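Local coordinates for putative secreted endoglycosylceramidase (Rhodococcus hoagii, PDB 6JYZ), which probably hydrolyses the O-glycosidic bond of galactosylceramides, as a secreted endogalactosylceramidase of glycoside hydrolase family 5, at residues A104-A109 against A202-E207. Sequence-based numbering, arbitrary orientation.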
loop_
_atom_site.group_PDB
_atom_site.type_symbol
_atom_site.label_atom_id
_atom_site.label_comp_id
_atom_site.label_asym_id
_atom_site.label_seq_id
_atom_site.Cartn_x
_atom_site.Cartn_y
_atom_site.Cartn_z
ATOM N N ALA A 104 20.070 0.318 2.528
ATOM C CA ALA A 104 20.605 0.154 1.173
ATOM C C ALA A 104 19.767 -0.848 0.411
ATOM O O ALA A 104 19.643 -0.663 -0.814
ATOM C CB ALA A 104 22.061 -0.333 1.294
ATOM N N ARG A 105 19.160 -1.863 1.034
ATOM C CA ARG A 105 18.256 -2.717 0.274
ATOM C C ARG A 105 17.020 -1.935 -0.134
ATOM O O ARG A 105 16.517 -2.131 -1.276
ATOM C CB ARG A 105 17.800 -3.889 1.137
ATOM C CG ARG A 105 18.956 -4.846 1.503
ATOM C CD ARG A 105 18.636 -5.917 2.511
ATOM N NE ARG A 105 17.637 -6.828 1.971
ATOM C CZ ARG A 105 16.858 -7.568 2.733
ATOM N NH1 ARG A 105 16.844 -7.430 4.051
ATOM N NH2 ARG A 105 16.013 -8.394 2.151
ATOM N N ILE A 106 16.481 -1.076 0.712
ATOM C CA ILE A 106 15.354 -0.207 0.321
ATOM C C ILE A 106 15.774 0.660 -0.855
ATOM O O ILE A 106 15.019 0.811 -1.851
ATOM C CB ILE A 106 14.906 0.643 1.513
ATOM C CG1 ILE A 106 14.392 -0.243 2.646
ATOM C CG2 ILE A 106 13.815 1.624 1.065
ATOM C CD1 ILE A 106 14.068 0.517 3.923
ATOM N N ARG A 107 16.954 1.274 -0.803
ATOM C CA ARG A 107 17.381 2.172 -1.856
ATOM C C ARG A 107 17.577 1.400 -3.146
ATOM O O ARG A 107 17.189 1.947 -4.209
ATOM C CB ARG A 107 18.696 2.850 -1.430
ATOM C CG ARG A 107 19.146 3.896 -2.451
ATOM C CD ARG A 107 20.383 4.670 -1.986
ATOM N NE ARG A 107 20.021 5.557 -0.862
ATOM C CZ ARG A 107 20.401 5.442 0.400
ATOM N NH1 ARG A 107 21.109 4.404 0.798
ATOM N NH2 ARG A 107 19.895 6.318 1.266
ATOM N N GLU A 108 18.058 0.200 -3.114
ATOM C CA GLU A 108 18.146 -0.608 -4.328
ATOM C C GLU A 108 16.773 -0.879 -4.909
ATOM O O GLU A 108 16.607 -0.817 -6.133
ATOM C CB GLU A 108 18.911 -1.907 -4.015
ATOM C CG GLU A 108 19.051 -2.831 -5.226
ATOM C CD GLU A 108 19.632 -4.142 -4.739
ATOM O OE1 GLU A 108 19.029 -4.858 -3.924
ATOM O OE2 GLU A 108 20.785 -4.376 -5.086
ATOM N N ALA A 109 15.778 -1.207 -4.066
ATOM C CA ALA A 109 14.417 -1.391 -4.572
ATOM C C ALA A 109 13.865 -0.100 -5.146
ATOM O O ALA A 109 13.191 -0.148 -6.226
ATOM C CB ALA A 109 13.532 -1.891 -3.424
ATOM N N ALA A 202 12.109 9.659 10.876
ATOM C CA ALA A 202 12.895 10.853 10.504
ATOM C C ALA A 202 14.204 10.427 9.842
ATOM O O ALA A 202 14.581 10.980 8.782
ATOM C CB ALA A 202 13.133 11.692 11.736
ATOM N N ARG A 203 14.860 9.424 10.423
ATOM C CA ARG A 203 16.146 8.954 9.871
ATOM C C ARG A 203 15.912 8.400 8.476
ATOM O O ARG A 203 16.723 8.616 7.564
ATOM C CB ARG A 203 16.737 7.895 10.799
ATOM C CG ARG A 203 17.268 8.535 12.081
ATOM C CD ARG A 203 17.601 7.427 13.064
ATOM N NE ARG A 203 18.312 8.016 14.210
ATOM C CZ ARG A 203 18.765 7.283 15.192
ATOM N NH1 ARG A 203 18.442 6.025 15.360
ATOM N NH2 ARG A 203 19.586 7.881 16.076
ATOM N N LEU A 204 14.821 7.651 8.248
ATOM C CA LEU A 204 14.564 7.099 6.919
ATOM C C LEU A 204 14.195 8.180 5.934
ATOM O O LEU A 204 14.670 8.120 4.772
ATOM C CB LEU A 204 13.459 6.034 7.048
ATOM C CG LEU A 204 13.140 5.312 5.735
ATOM C CD1 LEU A 204 14.382 4.599 5.180
ATOM C CD2 LEU A 204 12.010 4.329 5.925
ATOM N N ALA A 205 13.397 9.172 6.337
ATOM C CA ALA A 205 13.072 10.222 5.383
ATOM C C ALA A 205 14.336 10.948 4.965
ATOM O O ALA A 205 14.438 11.395 3.806
ATOM C CB ALA A 205 12.078 11.201 6.013
ATOM N N ALA A 206 15.247 11.188 5.880
ATOM C CA ALA A 206 16.500 11.853 5.519
ATOM C C ALA A 206 17.222 11.083 4.402
ATOM O O ALA A 206 17.860 11.751 3.552
ATOM C CB ALA A 206 17.410 12.043 6.746
ATOM N N GLU A 207 17.142 9.777 4.361
ATOM C CA GLU A 207 17.817 8.957 3.360
ATOM C C GLU A 207 17.240 9.106 1.988
ATOM O O GLU A 207 17.885 8.648 1.012
ATOM C CB GLU A 207 17.730 7.497 3.814
ATOM C CG GLU A 207 18.452 7.162 5.087
ATOM C CD GLU A 207 19.937 7.237 4.998
ATOM O OE1 GLU A 207 20.534 6.967 3.960
ATOM O OE2 GLU A 207 20.537 7.571 6.027
HETATM O O HOH W 1 18.531 7.922 -1.629
#
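Arg107 reaches across from helix 100-115 and takes hold of Glu207 in the segment 202-207, with a single nitrogen doing most of the work. Its NH2 makes a salt bridge to Glu207 OE1 at 2.8 Å and a second hydrogen bond to Glu207 O at 3.1 Å, so side chain and backbone of one residue are gripped together. Both acceptors lie close to the guanidinium plane, but the carboxylate is turned 58° from it and offers OE1 through its anti lone pair. Only NH2 bonds the carboxylate, so this is not the flat two-pronged pairing of arginine with carboxylate. With CG anti to the backbone N (chi1 -175°), Arg107 runs out extended as far as CD, then bends at chi3; Glu207 folds at chi2, and the two side chains meet nearly at right angles. A water on the same NE/NH2 edge accepts from Arg107 NE at 2.9 Å and donates to Glu207 O at 2.8 Å, so this carbonyl is reached both directly and through the water.

Beneath this partly exposed, hydrated side lies the buried one, where Ile106 CD1 meets Leu204 CD1 at 4.3 Å. That touch is light by itself, but both side chains also rest on Ile86 of strand 81-86, and Leu50 and Phe208 pack against Ile106. The family's fold is a (beta/alpha)8 barrel, and here both helices pack over strand 81-86 as their apolar floor. The Glu207 carbonyl and carboxylate are held by direction-dependent bonds, while the buried side is apolar and rests on van der Waals contact.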